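Local structure of zinc transport protein ZntB (Vibrio parahaemolyticus RIMD 2210633, 3CK6) at residues Leu79-Ile84 with Arg188-Ala193; Gly144-Ile149 with Asn217-Ile222; Tyr171-Ala176 with Ala234-Glu239; Thr155-Leu160 with Glu227-Glu232. The protein probably takes up zinc across the inner membrane as a zinc–proton symporter, its cytoplasmic domain assembling into a funnel-shaped homopentamer. The protein carries 1 engineered substitution. All coordinates share one frame; numbering follows the deposited sequence.

Contact 1 (Leu79-Ile84 with Arg188-Ala193); sequences LILRGI and RPQQYA
Gln190, reaching out from helix 173-199, lays its side-chain amide against the backbone of Arg82 and grips both of that residue's polar main-chain atoms. Arg82 N donates to Gln190 OE1 at 2.7 Å, nearly straight with an N-H...O angle of 167°, and arrives in the carbonyl plane on a lone pair. In return Gln190 NE2 donates to Arg82 O at 2.9 Å, the acceptor lying close to the amide plane of the glutamine. The amide thus binds a strand residue much as a neighbouring strand would. It gets there because CG stands anti to the Gln190 backbone N (chi1 -168°) and the chain then bends at chi2. Leu81 crosses this side chain at about a right angle, with its CD2 3.8 Å from Gln190 CD. One turn further along the helix, Ala193 turns its methyl to the strand, where CB lies 4.1 Å from Leu79 CD1. Strand and helix axes come within 8.5 Å, and their N-to-C directions differ by 143°, roughly antiparallel. The strand also pairs through the backbones of Leu81 and Gly83 with Ile98 and Leu96; the Leu81 side chain packs on Ile142 and Leu145 of helix 134-161. The Arg82 guanidinium leads away to Met95 O and to a cation-pi contact with Phe186. Two bonds, each using one end of a buried amide, fix the rotation of Gln190 and satisfy Arg82 N and O, so that the sheet is joined to helix 173-199 by directed polar bonds as well as by apolar contact.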
loop_
_atom_site.group_PDB
_atom_site.type_symbol
_atom_site.label_atom_id
_atom_site.label_comp_id
_atom_site.label_asym_id
_atom_site.label_seq_id
_atom_site.Cartn_x
_atom_site.Cartn_y
_atom_site.Cartn_z
ATOM N N LEU E 79 3.065 26.221 5.479
ATOM C CA LEU E 79 2.561 25.077 6.225
ATOM C C LEU E 79 1.096 25.295 6.601
ATOM O O LEU E 79 0.727 26.283 7.246
ATOM C CB LEU E 79 3.372 24.854 7.507
ATOM C CG LEU E 79 3.001 23.646 8.359
ATOM C CD1 LEU E 79 3.282 22.319 7.625
ATOM C CD2 LEU E 79 3.766 23.718 9.674
ATOM N N ILE E 80 0.272 24.345 6.197
ATOM C CA ILE E 80 -1.144 24.392 6.496
ATOM C C ILE E 80 -1.502 23.269 7.431
ATOM O O ILE E 80 -1.117 22.130 7.183
ATOM C CB ILE E 80 -1.983 24.335 5.175
ATOM C CG1 ILE E 80 -1.636 25.562 4.317
ATOM C CG2 ILE E 80 -3.499 24.219 5.492
ATOM C CD1 ILE E 80 -2.148 25.529 2.862
ATOM N N LEU E 81 -2.276 23.594 8.481
ATOM C CA LEU E 81 -2.669 22.658 9.518
ATOM C C LEU E 81 -4.127 22.839 9.907
ATOM O O LEU E 81 -4.738 23.858 9.608
ATOM C CB LEU E 81 -1.807 22.842 10.781
ATOM C CG LEU E 81 -0.291 22.695 10.583
ATOM C CD1 LEU E 81 0.397 23.148 11.851
ATOM C CD2 LEU E 81 0.129 21.245 10.208
ATOM N N ARG E 82 -4.673 21.827 10.557
ATOM C CA ARG E 82 -6.026 21.882 11.069
ATOM C C ARG E 82 -6.033 21.635 12.582
ATOM O O ARG E 82 -5.166 20.920 13.121
ATOM C CB ARG E 82 -6.912 20.872 10.332
ATOM C CG ARG E 82 -7.195 21.228 8.882
ATOM C CD ARG E 82 -8.657 21.695 8.677
ATOM N NE ARG E 82 -8.914 22.029 7.264
ATOM C CZ ARG E 82 -10.104 22.333 6.745
ATOM N NH1 ARG E 82 -11.187 22.378 7.503
ATOM N NH2 ARG E 82 -10.208 22.584 5.445
ATOM N N GLY E 83 -7.017 22.239 13.257
ATOM C CA GLY E 83 -7.232 22.060 14.688
ATOM C C GLY E 83 -8.703 21.917 15.017
ATOM O O GLY E 83 -9.566 22.234 14.189
ATOM N N ILE E 84 -8.981 21.449 16.230
ATOM C CA ILE E 84 -10.371 21.336 16.743
ATOM C C ILE E 84 -11.061 22.712 16.761
ATOM O O ILE E 84 -10.458 23.718 17.113
ATOM C CB ILE E 84 -10.385 20.685 18.146
ATOM C CG1 ILE E 84 -9.742 19.294 18.094
ATOM C CG2 ILE E 84 -11.830 20.535 18.711
ATOM C CD1 ILE E 84 -10.458 18.295 17.135
ATOM N N ARG E 188 -4.882 12.640 8.885
ATOM C CA ARG E 188 -3.977 11.889 8.012
ATOM C C ARG E 188 -3.020 12.824 7.210
ATOM O O ARG E 188 -1.791 12.706 7.339
ATOM C CB ARG E 188 -4.785 10.937 7.115
ATOM C CG ARG E 188 -3.962 9.889 6.380
ATOM C CD ARG E 188 -4.798 8.617 6.153
ATOM N NE ARG E 188 -4.061 7.411 6.557
ATOM C CZ ARG E 188 -4.119 6.848 7.766
ATOM N NH1 ARG E 188 -3.392 5.763 8.021
ATOM N NH2 ARG E 188 -4.896 7.360 8.726
ATOM N N PRO E 189 -3.563 13.787 6.414
ATOM C CA PRO E 189 -2.679 14.787 5.764
ATOM C C PRO E 189 -1.765 15.581 6.708
ATOM O O PRO E 189 -0.642 15.929 6.312
ATOM C CB PRO E 189 -3.669 15.768 5.119
ATOM C CG PRO E 189 -4.891 15.037 4.946
ATOM C CD PRO E 189 -4.973 13.979 6.021
ATOM N N GLN E 190 -2.239 15.882 7.922
ATOM C CA GLN E 190 -1.443 16.622 8.915
ATOM C C GLN E 190 -0.180 15.860 9.267
ATOM O O GLN E 190 0.890 16.450 9.440
ATOM C CB GLN E 190 -2.259 16.846 10.189
ATOM C CG GLN E 190 -1.659 17.851 11.200
ATOM C CD GLN E 190 -2.655 18.970 11.508
ATOM O OE1 GLN E 190 -3.338 19.443 10.597
ATOM N NE2 GLN E 190 -2.778 19.361 12.786
ATOM N N GLN E 191 -0.312 14.548 9.403
ATOM C CA GLN E 191 0.853 13.694 9.646
ATOM C C GLN E 191 1.888 13.845 8.529
ATOM O O GLN E 191 3.077 13.993 8.804
ATOM C CB GLN E 191 0.429 12.229 9.796
ATOM C CG GLN E 191 1.589 11.300 10.240
ATOM C CD GLN E 191 1.175 9.837 10.257
ATOM O OE1 GLN E 191 0.120 9.481 10.765
ATOM N NE2 GLN E 191 1.998 8.993 9.670
ATOM N N TYR E 192 1.433 13.784 7.279
ATOM C CA TYR E 192 2.323 13.917 6.142
ATOM C C TYR E 192 2.932 15.324 6.019
ATOM O O TYR E 192 4.078 15.442 5.607
ATOM C CB TYR E 192 1.675 13.467 4.836
ATOM C CG TYR E 192 1.021 12.091 4.899
ATOM C CD1 TYR E 192 -0.230 11.876 4.312
ATOM C CD2 TYR E 192 1.630 11.019 5.573
ATOM C CE1 TYR E 192 -0.853 10.629 4.369
ATOM C CE2 TYR E 192 1.001 9.750 5.644
ATOM C CZ TYR E 192 -0.237 9.579 5.032
ATOM O OH TYR E 192 -0.888 8.357 5.076
ATOM N N ALA E 193 2.168 16.361 6.383
ATOM C CA ALA E 193 2.622 17.752 6.352
ATOM C C ALA E 193 3.780 17.944 7.339
ATOM O O ALA E 193 4.813 18.538 7.001
ATOM C CB ALA E 193 1.468 18.719 6.673
#

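Contact 2 (Gly144-Ile149 with Asn217-Ile222); sequences GLNGKI and NNITRI
Helices 134-161 and 209-246 run side by side here, their segments Gly144-Ile149 and Asn217-Ile222 inclined by only 25° with the same N-to-C sense and with axes 10.2 Å apart. The backbones come nearest at Asn146 and Ile219, whose CA atoms are 6.5 Å apart. Asn146 points its side chain into the interface, where its amide meets Ile219 and Asn218. Asn146 OD1 approaches Ile219 CD1 at 3.7 Å, and Asn146 ND2 lies 3.7 Å from Asn218 CB. The side chain of Ile222 passes obliquely, its CD1 reaching the backbone 3.6 Å from Asn146 O. The amides of Asn146 and Asn218 stand almost perpendicular, their planes 88° apart, and no hydrogen bond joins them. Glu143 OE1 instead accepts from both ND2 groups; the bond from Asn218 bridges the helices, while that from Asn146 stays within its own helix and helps hold its amide. One turn on, Ile149 and Ile222 meet through their branch methyls, CG2 to CG2 at 3.8 Å. In each of them CG2 is the branch anti to the backbone N, and the two side chains cross at about a right angle. Ile187 packs on Ile149, Ile219 and Ile222 from helix 173-199. Asn217 OD1 accepts a hydrogen bond from Arg66 of a neighbouring subunit. The Asn146 amide thus lies among isoleucine methyls, with a purely apolar touch one turn on; bonds bridging the helices include those of Asn218 to Glu143 and Arg221 to Asp150, and a weak one from Asn146 ND2 to Ala215 O.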
loop_
_atom_site.group_PDB
_atom_site.type_symbol
_atom_site.label_atom_id
_atom_site.label_comp_id
_atom_site.label_asym_id
_atom_site.label_seq_id
_atom_site.Cartn_x
_atom_site.Cartn_y
_atom_site.Cartn_z
ATOM N N GLY E 144 0.633 22.177 20.211
ATOM C CA GLY E 144 -0.592 22.695 20.827
ATOM C C GLY E 144 -1.828 22.129 20.131
ATOM O O GLY E 144 -2.756 21.669 20.789
ATOM N N LEU E 145 -1.822 22.181 18.796
ATOM C CA LEU E 145 -2.886 21.614 17.957
ATOM C C LEU E 145 -3.076 20.104 18.193
ATOM O O LEU E 145 -4.216 19.647 18.338
ATOM C CB LEU E 145 -2.638 21.929 16.476
ATOM C CG LEU E 145 -2.763 23.391 16.014
ATOM C CD1 LEU E 145 -2.288 23.542 14.574
ATOM C CD2 LEU E 145 -4.181 23.910 16.177
ATOM N N ASN E 146 -1.970 19.342 18.260
ATOM C CA ASN E 146 -1.999 17.920 18.680
ATOM C C ASN E 146 -2.674 17.718 20.032
ATOM O O ASN E 146 -3.580 16.884 20.158
ATOM C CB ASN E 146 -0.571 17.338 18.801
ATOM C CG ASN E 146 0.065 17.025 17.462
ATOM O OD1 ASN E 146 -0.631 16.956 16.442
ATOM N ND2 ASN E 146 1.409 16.804 17.459
ATOM N N GLY E 147 -2.187 18.448 21.043
ATOM C CA GLY E 147 -2.734 18.402 22.401
ATOM C C GLY E 147 -4.252 18.574 22.447
ATOM O O GLY E 147 -4.954 17.824 23.130
ATOM N N LYS E 148 -4.769 19.563 21.729
ATOM C CA LYS E 148 -6.232 19.761 21.695
ATOM C C LYS E 148 -7.003 18.672 20.942
ATOM O O LYS E 148 -8.140 18.355 21.306
ATOM C CB LYS E 148 -6.590 21.167 21.175
ATOM C CG LYS E 148 -5.935 22.312 21.975
ATOM C CD LYS E 148 -6.279 22.240 23.455
ATOM C CE LYS E 148 -5.631 23.375 24.223
ATOM N NZ LYS E 148 -6.048 23.389 25.667
ATOM N N ILE E 149 -6.393 18.102 19.900
ATOM C CA ILE E 149 -7.001 16.957 19.206
ATOM C C ILE E 149 -7.068 15.758 20.162
ATOM O O ILE E 149 -8.118 15.098 20.266
ATOM C CB ILE E 149 -6.249 16.573 17.904
ATOM C CG1 ILE E 149 -6.424 17.666 16.835
ATOM C CG2 ILE E 149 -6.786 15.238 17.368
ATOM C CD1 ILE E 149 -5.442 17.590 15.658
ATOM N N ASN E 217 5.805 11.956 16.028
ATOM C CA ASN E 217 5.379 10.743 16.726
ATOM C C ASN E 217 3.985 10.929 17.344
ATOM O O ASN E 217 3.140 10.029 17.278
ATOM C CB ASN E 217 6.377 10.316 17.790
ATOM C CG ASN E 217 6.173 8.859 18.222
ATOM O OD1 ASN E 217 6.064 7.969 17.381
ATOM N ND2 ASN E 217 6.130 8.618 19.531
ATOM N N ASN E 218 3.748 12.096 17.941
ATOM C CA ASN E 218 2.409 12.398 18.480
ATOM C C ASN E 218 1.274 12.396 17.456
ATOM O O ASN E 218 0.193 11.872 17.743
ATOM C CB ASN E 218 2.413 13.704 19.284
ATOM C CG ASN E 218 3.149 13.554 20.613
ATOM O OD1 ASN E 218 3.238 12.457 21.137
ATOM N ND2 ASN E 218 3.714 14.648 21.133
ATOM N N ILE E 219 1.487 13.005 16.291
ATOM C CA ILE E 219 0.425 13.018 15.254
ATOM C C ILE E 219 0.208 11.590 14.707
ATOM O O ILE E 219 -0.914 11.194 14.472
ATOM C CB ILE E 219 0.661 14.055 14.117
ATOM C CG1 ILE E 219 -0.543 14.102 13.139
ATOM C CG2 ILE E 219 1.935 13.779 13.370
ATOM C CD1 ILE E 219 -1.767 14.785 13.734
ATOM N N THR E 220 1.296 10.821 14.574
ATOM C CA THR E 220 1.212 9.418 14.142
ATOM C C THR E 220 0.384 8.625 15.148
ATOM O O THR E 220 -0.536 7.907 14.753
ATOM C CB THR E 220 2.609 8.801 13.982
ATOM O OG1 THR E 220 3.350 9.595 13.056
ATOM C CG2 THR E 220 2.540 7.348 13.466
ATOM N N ARG E 221 0.692 8.789 16.439
ATOM C CA ARG E 221 -0.112 8.172 17.509
ATOM C C ARG E 221 -1.597 8.539 17.396
ATOM O O ARG E 221 -2.472 7.662 17.510
ATOM C CB ARG E 221 0.421 8.528 18.900
ATOM C CG ARG E 221 -0.554 8.085 20.060
ATOM C CD ARG E 221 0.072 8.482 21.438
ATOM N NE ARG E 221 0.314 9.923 21.515
ATOM C CZ ARG E 221 -0.634 10.858 21.607
ATOM N NH1 ARG E 221 -0.290 12.139 21.651
ATOM N NH2 ARG E 221 -1.923 10.529 21.647
ATOM N N ILE E 222 -1.884 9.831 17.184
ATOM C CA ILE E 222 -3.271 10.282 16.972
ATOM C C ILE E 222 -3.969 9.508 15.849
ATOM O O ILE E 222 -5.085 8.973 16.059
ATOM C CB ILE E 222 -3.363 11.829 16.803
ATOM C CG1 ILE E 222 -2.937 12.513 18.123
ATOM C CG2 ILE E 222 -4.769 12.272 16.273
ATOM C CD1 ILE E 222 -2.811 14.039 18.053
#

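Contact 3 (Tyr171-Ala176 with Ala234-Glu239); sequences YNHIAA and ALFQDE
An aromatic cluster of Tyr171, His173 and Phe236 closes the start of helix 173-199 onto the late part of helix 209-246, in the long helical part of this CorA-family cytoplasmic domain. Phe236 lies at its centre. Its CG is anti to the backbone N (chi1 -170°), which carries the ring across to the opposite segment, where it presents an edge to the face of Tyr171 in an offset edge-to-face pair. The centroids are 5.5 Å apart and the planes stand at 85°, with Phe236 CZ 3.7 Å from Tyr171 CE1. His173 meets another part of the same rim: its CD2 lies near the plane of the phenyl ring, 3.5 Å from Phe236 CD2, though the two rings as a whole are set obliquely. Phe163 stacks on Phe236, and Tyr171 OH is hydrogen-bonded to the carbonyl of Val165, so the loop before helix 173-199 is tied into the cluster. Gln237 extends past the imidazole, and its OE1 comes to 4.1 Å from Ile174 CD1. The cluster also borders a subunit interface, for the ring of His173 meets that of His242 of a neighbouring subunit, and Ile174 packs there on Glu239 of that chain. Within the contact His173 ND1 is buried with no polar partner in the model; its nearest atom in the other segment is Gln237 CG, 3.8 Å from His173 ND1.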
loop_
_atom_site.group_PDB
_atom_site.type_symbol
_atom_site.label_atom_id
_atom_site.label_comp_id
_atom_site.label_asym_id
_atom_site.label_seq_id
_atom_site.Cartn_x
_atom_site.Cartn_y
_atom_site.Cartn_z
ATOM N N TYR E 171 -26.286 3.934 22.469
ATOM C CA TYR E 171 -26.005 3.699 21.052
ATOM C C TYR E 171 -25.628 4.989 20.316
ATOM O O TYR E 171 -26.301 5.378 19.358
ATOM C CB TYR E 171 -27.228 3.067 20.368
ATOM C CG TYR E 171 -27.513 1.600 20.668
ATOM C CD1 TYR E 171 -26.948 0.945 21.768
ATOM C CD2 TYR E 171 -28.389 0.879 19.856
ATOM C CE1 TYR E 171 -27.235 -0.408 22.034
ATOM C CE2 TYR E 171 -28.681 -0.456 20.108
ATOM C CZ TYR E 171 -28.106 -1.095 21.197
ATOM O OH TYR E 171 -28.411 -2.419 21.430
ATOM N N ASN E 172 -24.549 5.642 20.747
ATOM C CA ASN E 172 -24.117 6.901 20.130
ATOM C C ASN E 172 -22.985 6.701 19.121
ATOM O O ASN E 172 -22.217 7.626 18.839
ATOM C CB ASN E 172 -23.696 7.908 21.202
ATOM C CG ASN E 172 -24.764 8.126 22.248
ATOM O OD1 ASN E 172 -25.896 8.505 21.937
ATOM N ND2 ASN E 172 -24.411 7.875 23.501
ATOM N N HIS E 173 -22.906 5.489 18.576
ATOM C CA HIS E 173 -21.800 5.084 17.710
ATOM C C HIS E 173 -21.871 5.681 16.312
ATOM O O HIS E 173 -20.842 5.812 15.641
ATOM C CB HIS E 173 -21.720 3.558 17.626
ATOM C CG HIS E 173 -23.020 2.902 17.288
ATOM N ND1 HIS E 173 -23.379 2.588 15.994
ATOM C CD2 HIS E 173 -24.050 2.505 18.071
ATOM C CE1 HIS E 173 -24.572 2.019 15.996
ATOM N NE2 HIS E 173 -25.001 1.960 17.243
ATOM N N ILE E 174 -23.073 6.040 15.871
ATOM C CA ILE E 174 -23.224 6.693 14.579
ATOM C C ILE E 174 -22.611 8.089 14.690
ATOM O O ILE E 174 -21.856 8.501 13.811
ATOM C CB ILE E 174 -24.696 6.775 14.096
ATOM C CG1 ILE E 174 -25.284 5.375 13.785
ATOM C CG2 ILE E 174 -24.825 7.730 12.898
ATOM C CD1 ILE E 174 -24.624 4.598 12.616
ATOM N N ALA E 175 -22.924 8.789 15.786
ATOM C CA ALA E 175 -22.382 10.127 16.050
ATOM C C ALA E 175 -20.861 10.087 16.168
ATOM O O ALA E 175 -20.175 10.951 15.622
ATOM C CB ALA E 175 -22.987 10.717 17.305
ATOM N N ALA E 176 -20.346 9.081 16.875
ATOM C CA ALA E 176 -18.905 8.947 17.098
ATOM C C ALA E 176 -18.139 8.708 15.798
ATOM O O ALA E 176 -17.108 9.327 15.560
ATOM C CB ALA E 176 -18.623 7.841 18.093
ATOM N N ALA E 234 -17.064 -0.172 14.506
ATOM C CA ALA E 234 -17.415 -1.316 13.651
ATOM C C ALA E 234 -17.764 -2.577 14.452
ATOM O O ALA E 234 -18.712 -3.308 14.106
ATOM C CB ALA E 234 -16.293 -1.597 12.644
ATOM N N LEU E 235 -17.027 -2.821 15.536
ATOM C CA LEU E 235 -17.279 -3.979 16.386
ATOM C C LEU E 235 -18.568 -3.831 17.191
ATOM O O LEU E 235 -19.301 -4.811 17.366
ATOM C CB LEU E 235 -16.091 -4.277 17.315
ATOM C CG LEU E 235 -16.182 -5.440 18.326
ATOM C CD1 LEU E 235 -16.646 -6.751 17.714
ATOM C CD2 LEU E 235 -14.808 -5.635 18.934
ATOM N N PHE E 236 -18.837 -2.629 17.693
ATOM C CA PHE E 236 -20.092 -2.399 18.399
ATOM C C PHE E 236 -21.295 -2.552 17.463
ATOM O O PHE E 236 -22.346 -3.012 17.891
ATOM C CB PHE E 236 -20.114 -1.057 19.137
ATOM C CG PHE E 236 -21.300 -0.898 20.061
ATOM C CD1 PHE E 236 -21.536 -1.825 21.086
ATOM C CD2 PHE E 236 -22.191 0.166 19.904
ATOM C CE1 PHE E 236 -22.638 -1.691 21.928
ATOM C CE2 PHE E 236 -23.296 0.312 20.754
ATOM C CZ PHE E 236 -23.521 -0.617 21.760
ATOM N N GLN E 237 -21.120 -2.193 16.189
ATOM C CA GLN E 237 -22.132 -2.439 15.149
ATOM C C GLN E 237 -22.391 -3.933 14.931
ATOM O O GLN E 237 -23.552 -4.355 14.767
ATOM C CB GLN E 237 -21.752 -1.738 13.841
ATOM C CG GLN E 237 -21.892 -0.216 13.923
ATOM C CD GLN E 237 -21.414 0.518 12.673
ATOM O OE1 GLN E 237 -22.117 1.389 12.139
ATOM N NE2 GLN E 237 -20.219 0.170 12.200
ATOM N N ASP E 238 -21.324 -4.732 14.952
ATOM C CA ASP E 238 -21.441 -6.201 14.936
ATOM C C ASP E 238 -22.125 -6.740 16.194
ATOM O O ASP E 238 -22.900 -7.690 16.113
ATOM C CB ASP E 238 -20.071 -6.884 14.775
ATOM C CG ASP E 238 -19.464 -6.688 13.388
ATOM O OD1 ASP E 238 -18.267 -7.012 13.226
ATOM O OD2 ASP E 238 -20.158 -6.202 12.468
ATOM N N GLU E 239 -21.817 -6.145 17.348
ATOM C CA GLU E 239 -22.451 -6.507 18.624
ATOM C C GLU E 239 -23.972 -6.355 18.579
ATOM O O GLU E 239 -24.713 -7.282 18.936
ATOM C CB GLU E 239 -21.891 -5.653 19.763
ATOM C CG GLU E 239 -21.066 -6.410 20.774
ATOM C CD GLU E 239 -20.809 -5.610 22.041
ATOM O OE1 GLU E 239 -19.986 -4.667 22.005
ATOM O OE2 GLU E 239 -21.418 -5.935 23.081
#

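Contact 4 (Thr155-Leu160 with Glu227-Glu232); sequences TIEETL and EFYLGE
This is a largely apolar helix-helix contact in the long helical part of the domain, centred on Tyr229 of helix 209-246, which projects toward helix 134-161 and is met there by Ile156, Glu157 and Leu160. Leu160 CD2 lies 3.5 Å from Tyr229 CB and equally near CG and CD1, so one methyl sits at the junction of CB and the ring. Leu160 CD2 is also 3.7 Å from Glu232 OE2. At the other end of the tyrosine, the hydroxyl rests against the aliphatic root of a glutamate: Tyr229 OH is 3.2 Å from Glu157 CB. The Glu157 chain is extended, with CG anti to the backbone N (chi1 176°), and runs obliquely past the phenol, its carboxylate turned 45° to the ring. No hydrogen bond is formed between them. Ile156 CG2 adds a looser touch at 4.2 Å to Tyr229 CD2. The two segments run nearly parallel, inclined by 22° with axes 11.0 Å apart, as neighbours in the bundle of long helices that forms this end of the cytoplasmic domain. Helix 173-199 supplies the third side, with Leu180 against Tyr229 and Ala176 against Leu160. On the same helix as Tyr229, Phe228 and Glu232 pack on Arg185 and Ile181 of a neighbouring subunit. The carboxylates of Glu157 and Glu232 remain apart, with Glu157 OE1 6.5 Å from Glu232 OE2, a separation at which their like charges would probably still be felt weakly.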
loop_
_atom_site.group_PDB
_atom_site.type_symbol
_atom_site.label_atom_id
_atom_site.label_comp_id
_atom_site.label_asym_id
_atom_site.label_seq_id
_atom_site.Cartn_x
_atom_site.Cartn_y
_atom_site.Cartn_z
ATOM N N THR E 155 -12.932 12.627 24.561
ATOM C CA THR E 155 -14.390 12.722 24.672
ATOM C C THR E 155 -15.035 11.629 23.832
ATOM O O THR E 155 -16.099 11.123 24.171
ATOM C CB THR E 155 -14.940 14.106 24.231
ATOM O OG1 THR E 155 -14.850 14.250 22.806
ATOM C CG2 THR E 155 -14.197 15.236 24.908
ATOM N N ILE E 156 -14.388 11.281 22.722
ATOM C CA ILE E 156 -14.890 10.201 21.865
ATOM C C ILE E 156 -14.674 8.855 22.558
ATOM O O ILE E 156 -15.575 8.002 22.595
ATOM C CB ILE E 156 -14.275 10.246 20.439
ATOM C CG1 ILE E 156 -14.825 11.473 19.687
ATOM C CG2 ILE E 156 -14.579 8.943 19.670
ATOM C CD1 ILE E 156 -14.072 11.850 18.416
ATOM N N GLU E 157 -13.493 8.690 23.145
ATOM C CA GLU E 157 -13.200 7.507 23.953
ATOM C C GLU E 157 -14.263 7.273 25.047
ATOM O O GLU E 157 -14.713 6.140 25.237
ATOM C CB GLU E 157 -11.799 7.601 24.559
ATOM C CG GLU E 157 -11.473 6.434 25.492
ATOM C CD GLU E 157 -10.068 6.500 26.027
ATOM O OE1 GLU E 157 -9.455 5.420 26.166
ATOM O OE2 GLU E 157 -9.571 7.625 26.295
ATOM N N GLU E 158 -14.666 8.345 25.735
ATOM C CA GLU E 158 -15.749 8.299 26.747
ATOM C C GLU E 158 -17.046 7.709 26.206
ATOM O O GLU E 158 -17.701 6.892 26.862
ATOM C CB GLU E 158 -16.077 9.706 27.257
ATOM C CG GLU E 158 -15.043 10.353 28.159
ATOM C CD GLU E 158 -15.695 11.150 29.279
ATOM O OE1 GLU E 158 -16.895 10.908 29.561
ATOM O OE2 GLU E 158 -15.005 12.011 29.877
ATOM N N THR E 159 -17.431 8.169 25.021
ATOM C CA THR E 159 -18.611 7.679 24.329
ATOM C C THR E 159 -18.460 6.177 24.091
ATOM O O THR E 159 -19.363 5.398 24.430
ATOM C CB THR E 159 -18.825 8.444 22.995
ATOM O OG1 THR E 159 -19.074 9.821 23.282
ATOM C CG2 THR E 159 -20.005 7.890 22.194
ATOM N N LEU E 160 -17.309 5.791 23.546
ATOM C CA LEU E 160 -16.997 4.402 23.182
ATOM C C LEU E 160 -16.998 3.451 24.380
ATOM O O LEU E 160 -17.667 2.409 24.349
ATOM C CB LEU E 160 -15.658 4.325 22.414
ATOM C CG LEU E 160 -15.660 4.427 20.876
ATOM C CD1 LEU E 160 -16.613 5.493 20.355
ATOM C CD2 LEU E 160 -14.260 4.656 20.326
ATOM N N GLU E 227 -7.876 5.179 14.064
ATOM C CA GLU E 227 -8.145 3.897 13.396
ATOM C C GLU E 227 -8.622 2.852 14.364
ATOM O O GLU E 227 -9.501 2.049 14.041
ATOM C CB GLU E 227 -6.932 3.370 12.618
ATOM C CG GLU E 227 -6.551 4.226 11.449
ATOM C CD GLU E 227 -7.642 4.292 10.388
ATOM O OE1 GLU E 227 -7.942 5.411 9.938
ATOM O OE2 GLU E 227 -8.198 3.231 10.024
ATOM N N PHE E 228 -8.071 2.878 15.570
ATOM C CA PHE E 228 -8.502 1.969 16.605
ATOM C C PHE E 228 -9.946 2.262 17.013
ATOM O O PHE E 228 -10.762 1.336 17.122
ATOM C CB PHE E 228 -7.587 2.032 17.828
ATOM C CG PHE E 228 -8.119 1.280 19.003
ATOM C CD1 PHE E 228 -8.299 -0.107 18.941
ATOM C CD2 PHE E 228 -8.440 1.954 20.175
ATOM C CE1 PHE E 228 -8.799 -0.819 20.041
ATOM C CE2 PHE E 228 -8.938 1.270 21.270
ATOM C CZ PHE E 228 -9.133 -0.128 21.206
ATOM N N TYR E 229 -10.263 3.538 17.243
ATOM C CA TYR E 229 -11.654 3.894 17.634
ATOM C C TYR E 229 -12.647 3.536 16.533
ATOM O O TYR E 229 -13.752 3.088 16.822
ATOM C CB TYR E 229 -11.785 5.371 17.996
ATOM C CG TYR E 229 -11.080 5.772 19.282
ATOM C CD1 TYR E 229 -10.740 4.824 20.260
ATOM C CD2 TYR E 229 -10.777 7.099 19.525
ATOM C CE1 TYR E 229 -10.106 5.203 21.446
ATOM C CE2 TYR E 229 -10.137 7.493 20.701
ATOM C CZ TYR E 229 -9.801 6.550 21.649
ATOM O OH TYR E 229 -9.163 6.968 22.798
ATOM N N LEU E 230 -12.254 3.745 15.281
ATOM C CA LEU E 230 -13.096 3.359 14.141
ATOM C C LEU E 230 -13.302 1.847 14.134
ATOM O O LEU E 230 -14.375 1.375 13.787
ATOM C CB LEU E 230 -12.498 3.823 12.833
ATOM C CG LEU E 230 -12.670 5.280 12.418
ATOM C CD1 LEU E 230 -11.712 5.535 11.273
ATOM C CD2 LEU E 230 -14.113 5.503 11.993
ATOM N N GLY E 231 -12.277 1.095 14.548
ATOM C CA GLY E 231 -12.379 -0.361 14.685
ATOM C C GLY E 231 -13.320 -0.783 15.800
ATOM O O GLY E 231 -14.067 -1.742 15.653
ATOM N N GLU E 232 -13.289 -0.056 16.915
ATOM C CA GLU E 232 -14.251 -0.259 18.001
ATOM C C GLU E 232 -15.704 0.080 17.620
ATOM O O GLU E 232 -16.625 -0.545 18.132
ATOM C CB GLU E 232 -13.867 0.573 19.205
ATOM C CG GLU E 232 -12.658 0.048 19.940
ATOM C CD GLU E 232 -12.527 0.688 21.296
ATOM O OE1 GLU E 232 -12.880 0.026 22.287
ATOM O OE2 GLU E 232 -12.088 1.863 21.363
#

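Overall arrangement
From the N terminus, the chain first enters these contacts on strand 77-83, which contact 1 joins to helix 173-199, closing a loop of 103 residues that contains helix 134-161. That helix then pairs with helix 209-246 twice, in contacts 2 and 4, whose centres are 16 Å apart and whose loops span 67 and 66 residues. Contact 3 links the start of helix 173-199 to the later part of helix 209-246 across 57 residues. All the loops cross and none nests within another. Contacts 1 and 2 touch near the sheet, through Ile84 and Gln191, contacts 1 and 4 through Arg188 and Glu227; contacts 3 and 4 touch farther along the helices, through Asn172 and Ala176. Together they tie the mixed sheet to three long helices.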